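Local coordinates for protein light Chain (Clostridium botulinum, PDB 6BVD) that is the zinc-dependent protease domain of the mosaic botulinum neurotoxin type HA and probably cleaves a neuronal SNARE protein, as clostridial neurotoxin light chains do, at residues I395-L398 and S399-Y402. Sequence-based numbering, arbitrary orientation.
Sequences IGAL and SINY
Ile400 lies alongside the carbonyl of Ala397, three residues earlier in the chain. Its CB and CG1 each stand 3.6 Å from Ala397 O, and CD1, at the tip, is 3.9 Å from that oxygen and 4.4 Å from Ala397 CB. CG1 is anti to the carbonyl carbon of Ile400 (chi1 -55°), which runs this branch back along Ala397. Ile400 N also donates to Ala397 O at 3.0 Å. One residue earlier, Ser399 N donates to Gly396 O at 3.1 Å and 165°. These two i to i+3 bonds mark a short 3-10 turn, Ala397 to Ser399, on the surface, in the loop between strands 373-377 and 406-408. Just after it, Tyr402 N to Ser399 O closes a separate beta-turn over Ser399 to Tyr402. Ser399 OG sits between its own backbone N and carbonyl carbon (chi1 66°), 3.1 Å from Gly396 O. The chain enters through a type II' beta-turn, Ile395 to Leu398, closed by Leu398 N to Ile395 O; Gly396 takes its first inner position, where a positive phi is needed. The second subunit meets this entry: its Asn11 ND2 bonds to Ile395 O, and its Asp14 OD2 accepts from Ala397 N.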
loop_
_atom_site.group_PDB
_atom_site.type_symbol
_atom_site.label_atom_id
_atom_site.label_comp_id
_atom_site.label_asym_id
_atom_site.label_seq_id
_atom_site.Cartn_x
_atom_site.Cartn_y
_atom_site.Cartn_z
ATOM N N ILE A 395 8.826 5.707 -8.567
ATOM C CA ILE A 395 8.131 6.645 -7.694
ATOM C C ILE A 395 8.265 8.082 -8.228
ATOM O O ILE A 395 9.367 8.516 -8.559
ATOM C CB ILE A 395 8.713 6.582 -6.268
ATOM C CG1 ILE A 395 8.631 5.155 -5.709
ATOM C CG2 ILE A 395 8.008 7.544 -5.356
ATOM C CD1 ILE A 395 9.552 4.903 -4.468
ATOM N N GLY A 396 7.148 8.790 -8.335
ATOM C CA GLY A 396 7.181 10.218 -8.717
ATOM C C GLY A 396 7.812 10.385 -10.103
ATOM O O GLY A 396 7.496 9.642 -11.034
ATOM N N ALA A 397 8.716 11.348 -10.237
ATOM C CA ALA A 397 9.300 11.656 -11.542
ATOM C C ALA A 397 10.249 10.544 -12.012
ATOM O O ALA A 397 10.688 10.524 -13.156
ATOM C CB ALA A 397 10.019 13.024 -11.492
ATOM N N LEU A 398 10.520 9.564 -11.150
ATOM C CA LEU A 398 11.332 8.439 -11.578
ATOM C C LEU A 398 10.591 7.608 -12.630
ATOM O O LEU A 398 11.190 6.756 -13.297
ATOM C CB LEU A 398 11.741 7.570 -10.391
ATOM C CG LEU A 398 12.817 8.144 -9.488
ATOM C CD1 LEU A 398 12.856 7.342 -8.182
ATOM C CD2 LEU A 398 14.160 8.085 -10.208
ATOM N N SER A 399 9.297 7.871 -12.803
ATOM C CA SER A 399 8.543 7.159 -13.824
ATOM C C SER A 399 8.984 7.605 -15.242
ATOM O O SER A 399 8.853 6.845 -16.207
ATOM C CB SER A 399 7.041 7.381 -13.635
ATOM O OG SER A 399 6.706 8.755 -13.859
ATOM N N ILE A 400 9.517 8.818 -15.383
ATOM C CA ILE A 400 9.902 9.259 -16.719
ATOM C C ILE A 400 11.103 8.471 -17.240
ATOM O O ILE A 400 12.162 8.409 -16.599
ATOM C CB ILE A 400 10.205 10.772 -16.744
ATOM C CG1 ILE A 400 8.991 11.532 -16.198
ATOM C CG2 ILE A 400 10.617 11.213 -18.160
ATOM C CD1 ILE A 400 9.249 12.997 -15.873
ATOM N N ASN A 401 10.898 7.830 -18.390
ATOM C CA ASN A 401 11.848 6.895 -18.982
ATOM C C ASN A 401 12.260 5.771 -18.008
ATOM O O ASN A 401 13.368 5.245 -18.115
ATOM C CB ASN A 401 13.074 7.645 -19.480
ATOM C CG ASN A 401 12.708 8.726 -20.502
ATOM O OD1 ASN A 401 13.136 9.872 -20.385
ATOM N ND2 ASN A 401 11.921 8.352 -21.512
ATOM N N TYR A 402 11.368 5.447 -17.067
ATOM C CA TYR A 402 11.590 4.369 -16.091
ATOM C C TYR A 402 12.921 4.528 -15.396
ATOM O O TYR A 402 13.634 3.542 -15.192
ATOM C CB TYR A 402 11.534 2.977 -16.756
ATOM C CG TYR A 402 10.347 2.769 -17.667
ATOM C CD1 TYR A 402 9.081 2.480 -17.149
ATOM C CD2 TYR A 402 10.490 2.902 -19.049
ATOM C CE1 TYR A 402 7.994 2.311 -17.984
ATOM C CE2 TYR A 402 9.427 2.749 -19.892
ATOM C CZ TYR A 402 8.176 2.442 -19.363
ATOM O OH TYR A 402 7.112 2.294 -20.241
#